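Local structure of telomere length regulator taz1 (Schizosaccharomyces pombe, 4ZMI) at residues A[78-82]-A[228-234]; A[145-150]-A[199-203]. The protein binds double-stranded telomeric DNA and regulates telomere length and function, the part described here being its all-helical domain. One frame throughout, in Å; residues are numbered along the deposited sequence.

Both contacts lie in the all-helical domain of Taz1, and each closes a loop in the chain. Interaction 1 joins helix 78-83 to the tail that runs on from helix 214-229 and thereby bridges 145 intervening residues. Interaction 2, between helix 137-154 and helix 192-203, is nested inside that loop. The two do not touch: their centres are 24 Å apart and their nearest atoms about 11 Å. Helix 118-130 packs against side chains of both contacts, while helix 214-229 follows helix 192-203 in the chain. The carboxy-terminal tail is thus laid back on a helix of the first half of the chain, while interaction 2 packs two helices of the second half.

Interaction 1: residues A[78-82]-A[228-234]; sequences FSYIR and FKNVRRL
The backbones come closest where Phe78 and Arg82, one turn apart on helix 78-83, face Arg233 and Leu234, with Arg82 CA 5.9 Å from Leu234 CA. This is tail-on-helix packing in an all-helical domain: the chain leaves helix 214-229, turns, and comes back against a helix from the first half of the chain. Phe78 is central to it. Its CG stands anti to the carbonyl carbon (chi1 -69°), which carries the ring across to the other segment. There CD1 reaches Phe228 CZ at 3.9 Å, the two ring planes inclined at 53°, an oblique pair. At the ring's edge, near its plane, sits the Leu234 methyl CD2, 4.0 Å from Phe78 CD2. That same methyl lies 3.7 Å from Ile81 CG2, so one branch of Leu234 touches both Phe78 and Ile81. Lys99 makes a cation-pi contact with Phe78, and helix 95-107 also packs against both phenylalanines through Gln102.

The polar part falls to Arg82. Its chain is extended up to a bend at chi3, and the guanidinium meets the carbonyl oxygen of Arg233 with its edge. NE and NH2 both give weak hydrogen bonds to this one acceptor. The two arginine side chains cross at a slant, Arg82 NH2 3.8 Å from Arg233 CD, with the two guanidinium planes nearly perpendicular. The shorter of the two hydrogen bonds, Arg82 NE to Arg233 O, measures 3.3 Å with an N-H...O angle of 154°.

Interaction 2: residues A[145-150]-A[199-203]; sequences FEELVI and TIGNT
Val149 and Thr203 meet through branches that both stand anti to their own backbone nitrogens, CG1 of the valine (chi1 175°) and CG2 of the threonine, and these methyls come within 3.5 Å of each other. The second valine branch, CG2, anti to the carbonyl carbon, rests 3.9 Å from Ile200 CG1, the two side chains crossing at about a right angle. Farther along Ile200, CD1 lies at the edge of the Phe145 ring, near its plane and 4.1 Å from CZ. Ile150, the residue after Val149, brings CD1 across Thr203 and touches CG2 at 3.5 Å.

Glu146 lies along the more open border, where its CG packs on Thr199 CG2 at 3.4 Å. The threonine hydroxyls serve their own helix: Thr203 OG1 gives a weak hydrogen bond to Thr199 O, and Thr199 OG1 bonds to Phe195 O. A cobalt ion lies about 4 Å from the Glu146 side chain.

Phe166 of helix 163-168 covers Phe145, Val149 and Ile200 together. The axes of the two short helical segments approach to 9.9 Å and cross at -38°, the helix-on-helix packing of an all-helical domain, here joining helix 137-154 to helix 192-203.

Interaction 1: residues A[78-82]-A[228-234]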
loop_
_atom_site.group_PDB
_atom_site.type_symbol
_atom_site.label_atom_id
_atom_site.label_comp_id
_atom_site.label_asym_id
_atom_site.label_seq_id
_atom_site.Cartn_x
_atom_site.Cartn_y
_atom_site.Cartn_z
ATOM N N PHE A 78 5.991 6.627 -4.319
ATOM C CA PHE A 78 6.139 7.375 -5.551
ATOM C C PHE A 78 6.017 8.872 -5.326
ATOM O O PHE A 78 6.678 9.666 -6.005
ATOM C CB PHE A 78 5.185 6.855 -6.626
ATOM C CG PHE A 78 5.544 5.480 -7.121
ATOM C CD1 PHE A 78 4.888 4.366 -6.645
ATOM C CD2 PHE A 78 6.572 5.306 -8.034
ATOM C CE1 PHE A 78 5.234 3.103 -7.078
ATOM C CE2 PHE A 78 6.916 4.051 -8.473
ATOM C CZ PHE A 78 6.249 2.946 -8.000
ATOM N N SER A 79 5.218 9.269 -4.346
ATOM C CA SER A 79 5.171 10.686 -4.015
ATOM C C SER A 79 6.526 11.166 -3.507
ATOM O O SER A 79 6.933 12.274 -3.790
ATOM C CB SER A 79 4.099 10.985 -2.970
ATOM O OG SER A 79 4.364 10.323 -1.746
ATOM N N TYR A 80 7.214 10.323 -2.751
ATOM C CA TYR A 80 8.498 10.702 -2.185
ATOM C C TYR A 80 9.559 10.792 -3.288
ATOM O O TYR A 80 10.255 11.786 -3.405
ATOM C CB TYR A 80 8.893 9.669 -1.141
ATOM C CG TYR A 80 10.162 9.955 -0.385
ATOM C CD1 TYR A 80 10.120 10.478 0.893
ATOM C CD2 TYR A 80 11.392 9.651 -0.928
ATOM C CE1 TYR A 80 11.266 10.722 1.605
ATOM C CE2 TYR A 80 12.569 9.904 -0.226
ATOM C CZ TYR A 80 12.495 10.437 1.038
ATOM O OH TYR A 80 13.637 10.663 1.745
ATOM N N ILE A 81 9.648 9.745 -4.100
ATOM C CA ILE A 81 10.547 9.684 -5.234
ATOM C C ILE A 81 10.329 10.829 -6.218
ATOM O O ILE A 81 11.288 11.365 -6.754
ATOM C CB ILE A 81 10.378 8.364 -5.977
ATOM C CG1 ILE A 81 10.819 7.208 -5.079
ATOM C CG2 ILE A 81 11.166 8.384 -7.263
ATOM C CD1 ILE A 81 10.666 5.858 -5.724
ATOM N N ARG A 82 9.081 11.220 -6.454
ATOM C CA ARG A 82 8.829 12.335 -7.365
ATOM C C ARG A 82 9.232 13.661 -6.740
ATOM O O ARG A 82 9.708 14.567 -7.428
ATOM C CB ARG A 82 7.365 12.395 -7.788
ATOM C CG ARG A 82 7.035 13.601 -8.673
ATOM C CD ARG A 82 5.543 13.701 -8.979
ATOM N NE ARG A 82 4.925 12.388 -8.942
ATOM C CZ ARG A 82 4.155 11.966 -7.948
ATOM N NH1 ARG A 82 3.893 12.769 -6.926
ATOM N NH2 ARG A 82 3.646 10.747 -7.983
ATOM N N PHE A 228 -2.894 0.618 -10.776
ATOM C CA PHE A 228 -1.697 1.349 -10.372
ATOM C C PHE A 228 -0.546 0.919 -11.283
ATOM O O PHE A 228 0.192 1.759 -11.791
ATOM C CB PHE A 228 -1.389 1.048 -8.893
ATOM C CG PHE A 228 -0.535 2.091 -8.183
ATOM C CD1 PHE A 228 -0.607 2.222 -6.801
ATOM C CD2 PHE A 228 0.351 2.913 -8.869
ATOM C CE1 PHE A 228 0.168 3.153 -6.121
ATOM C CE2 PHE A 228 1.137 3.855 -8.181
ATOM C CZ PHE A 228 1.043 3.964 -6.815
ATOM N N LYS A 229 -0.438 -0.386 -11.529
ATOM C CA LYS A 229 0.694 -0.960 -12.268
ATOM C C LYS A 229 0.775 -0.554 -13.748
ATOM O O LYS A 229 1.822 -0.708 -14.377
ATOM C CB LYS A 229 0.733 -2.491 -12.126
ATOM C CG LYS A 229 2.131 -3.102 -12.291
ATOM C CD LYS A 229 2.178 -4.594 -11.945
ATOM C CE LYS A 229 1.630 -5.466 -13.069
ATOM N NZ LYS A 229 1.874 -6.916 -12.810
ATOM N N ASN A 230 -0.315 -0.042 -14.309
ATOM C CA ASN A 230 -0.226 0.516 -15.657
ATOM C C ASN A 230 -0.495 2.028 -15.709
ATOM O O ASN A 230 -1.005 2.551 -16.695
ATOM C CB ASN A 230 -1.064 -0.280 -16.672
ATOM C CG ASN A 230 -2.549 -0.239 -16.378
ATOM O OD1 ASN A 230 -2.965 0.143 -15.289
ATOM N ND2 ASN A 230 -3.359 -0.644 -17.352
ATOM N N VAL A 231 -0.123 2.719 -14.633
ATOM C CA VAL A 231 -0.189 4.177 -14.569
ATOM C C VAL A 231 1.223 4.770 -14.463
ATOM O O VAL A 231 2.043 4.282 -13.691
ATOM C CB VAL A 231 -1.028 4.633 -13.364
ATOM C CG1 VAL A 231 -0.820 6.114 -13.085
ATOM C CG2 VAL A 231 -2.485 4.340 -13.602
ATOM N N ARG A 232 1.513 5.806 -15.245
ATOM C CA ARG A 232 2.817 6.464 -15.159
ATOM C C ARG A 232 2.853 7.471 -14.013
ATOM O O ARG A 232 2.315 8.574 -14.120
ATOM C CB ARG A 232 3.193 7.135 -16.483
ATOM C CG ARG A 232 4.449 6.562 -17.106
ATOM C CD ARG A 232 4.675 7.100 -18.505
ATOM N NE ARG A 232 5.886 6.540 -19.102
ATOM C CZ ARG A 232 6.208 6.636 -20.390
ATOM N NH1 ARG A 232 5.403 7.270 -21.236
ATOM N NH2 ARG A 232 7.336 6.093 -20.834
ATOM N N ARG A 233 3.491 7.086 -12.912
ATOM C CA ARG A 233 3.487 7.925 -11.722
ATOM C C ARG A 233 4.635 8.924 -11.706
ATOM O O ARG A 233 4.453 10.079 -11.314
ATOM C CB ARG A 233 3.481 7.076 -10.451
ATOM C CG ARG A 233 2.096 6.865 -9.852
ATOM C CD ARG A 233 1.397 8.186 -9.566
ATOM N NE ARG A 233 0.027 7.988 -9.091
ATOM C CZ ARG A 233 -1.070 8.341 -9.762
ATOM N NH1 ARG A 233 -0.965 8.933 -10.944
ATOM N NH2 ARG A 233 -2.274 8.114 -9.249
ATOM N N LEU A 234 5.811 8.490 -12.142
ATOM C CA LEU A 234 6.960 9.389 -12.163
ATOM C C LEU A 234 6.779 10.501 -13.201
ATOM O O LEU A 234 7.024 10.311 -14.388
ATOM C CB LEU A 234 8.265 8.608 -12.335
ATOM C CG LEU A 234 8.457 7.628 -11.163
ATOM C CD1 LEU A 234 9.717 6.792 -11.286
ATOM C CD2 LEU A 234 8.429 8.346 -9.809
#

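Interaction 2: residues A[145-150]-A[199-203]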
loop_
_atom_site.group_PDB
_atom_site.type_symbol
_atom_site.label_atom_id
_atom_site.label_comp_id
_atom_site.label_asym_id
_atom_site.label_seq_id
_atom_site.Cartn_x
_atom_site.Cartn_y
_atom_site.Cartn_z
ATOM N N PHE A 145 -9.650 3.108 0.452
ATOM C CA PHE A 145 -9.241 3.759 1.699
ATOM C C PHE A 145 -10.319 3.637 2.767
ATOM O O PHE A 145 -10.022 3.344 3.924
ATOM C CB PHE A 145 -8.839 5.227 1.493
ATOM C CG PHE A 145 -8.295 5.877 2.739
ATOM C CD1 PHE A 145 -6.940 5.798 3.047
ATOM C CD2 PHE A 145 -9.134 6.531 3.621
ATOM C CE1 PHE A 145 -6.442 6.380 4.198
ATOM C CE2 PHE A 145 -8.644 7.102 4.779
ATOM C CZ PHE A 145 -7.299 7.034 5.067
ATOM N N GLU A 146 -11.576 3.844 2.385
ATOM C CA GLU A 146 -12.667 3.700 3.356
ATOM C C GLU A 146 -12.793 2.285 3.879
ATOM O O GLU A 146 -13.075 2.092 5.050
ATOM C CB GLU A 146 -14.006 4.169 2.798
ATOM C CG GLU A 146 -15.011 4.548 3.869
ATOM C CD GLU A 146 -16.003 3.448 4.176
ATOM O OE1 GLU A 146 -15.967 2.393 3.498
ATOM O OE2 GLU A 146 -16.828 3.645 5.096
ATOM N N GLU A 147 -12.559 1.301 3.020
ATOM C CA GLU A 147 -12.538 -0.093 3.454
ATOM C C GLU A 147 -11.440 -0.402 4.484
ATOM O O GLU A 147 -11.703 -1.064 5.497
ATOM C CB GLU A 147 -12.406 -1.036 2.263
ATOM C CG GLU A 147 -12.521 -2.494 2.664
ATOM C CD GLU A 147 -13.944 -2.885 3.081
ATOM O OE1 GLU A 147 -14.896 -2.235 2.605
ATOM O OE2 GLU A 147 -14.108 -3.842 3.875
ATOM N N LEU A 148 -10.218 0.076 4.228
ATOM C CA LEU A 148 -9.132 -0.111 5.179
ATOM C C LEU A 148 -9.532 0.534 6.492
ATOM O O LEU A 148 -9.226 0.026 7.559
ATOM C CB LEU A 148 -7.826 0.516 4.666
ATOM C CG LEU A 148 -7.349 -0.091 3.353
ATOM C CD1 LEU A 148 -6.154 0.685 2.804
ATOM C CD2 LEU A 148 -6.991 -1.549 3.619
ATOM N N VAL A 149 -10.245 1.653 6.417
ATOM C CA VAL A 149 -10.684 2.318 7.644
ATOM C C VAL A 149 -11.658 1.426 8.425
ATOM O O VAL A 149 -11.510 1.268 9.647
ATOM C CB VAL A 149 -11.258 3.724 7.377
ATOM C CG1 VAL A 149 -11.805 4.338 8.650
ATOM C CG2 VAL A 149 -10.163 4.608 6.805
ATOM N N ILE A 150 -12.607 0.807 7.715
ATOM C CA ILE A 150 -13.558 -0.112 8.342
ATOM C C ILE A 150 -12.809 -1.271 8.977
ATOM O O ILE A 150 -13.029 -1.598 10.146
ATOM C CB ILE A 150 -14.543 -0.736 7.333
ATOM C CG1 ILE A 150 -15.143 0.314 6.414
ATOM C CG2 ILE A 150 -15.640 -1.449 8.079
ATOM C CD1 ILE A 150 -16.015 1.294 7.127
ATOM N N THR A 199 -13.882 10.785 7.006
ATOM C CA THR A 199 -14.233 9.395 6.815
ATOM C C THR A 199 -13.849 8.650 8.071
ATOM O O THR A 199 -14.612 7.841 8.591
ATOM C CB THR A 199 -13.434 8.770 5.652
ATOM O OG1 THR A 199 -13.745 9.425 4.414
ATOM C CG2 THR A 199 -13.719 7.267 5.546
ATOM N N ILE A 200 -12.657 8.959 8.573
ATOM C CA ILE A 200 -12.092 8.240 9.703
ATOM C C ILE A 200 -12.912 8.535 10.953
ATOM O O ILE A 200 -13.185 7.643 11.748
ATOM C CB ILE A 200 -10.607 8.592 9.919
ATOM C CG1 ILE A 200 -9.732 7.942 8.836
ATOM C CG2 ILE A 200 -10.137 8.131 11.283
ATOM C CD1 ILE A 200 -8.400 8.656 8.624
ATOM N N GLY A 201 -13.320 9.786 11.112
ATOM C CA GLY A 201 -14.154 10.162 12.244
ATOM C C GLY A 201 -15.506 9.467 12.265
ATOM O O GLY A 201 -15.960 8.983 13.303
ATOM N N ASN A 202 -16.147 9.398 11.106
ATOM C CA ASN A 202 -17.480 8.817 11.017
ATOM C C ASN A 202 -17.475 7.298 11.144
ATOM O O ASN A 202 -18.350 6.717 11.778
ATOM C CB ASN A 202 -18.159 9.252 9.716
ATOM C CG ASN A 202 -18.309 10.764 9.619
ATOM O OD1 ASN A 202 -18.387 11.454 10.640
ATOM N ND2 ASN A 202 -18.345 11.285 8.391
ATOM N N THR A 203 -16.476 6.659 10.555
ATOM C CA THR A 203 -16.374 5.206 10.594
ATOM C C THR A 203 -16.153 4.647 12.012
ATOM O O THR A 203 -16.658 3.572 12.353
ATOM C CB THR A 203 -15.280 4.714 9.617
ATOM O OG1 THR A 203 -15.735 4.889 8.268
ATOM C CG2 THR A 203 -14.949 3.244 9.853
#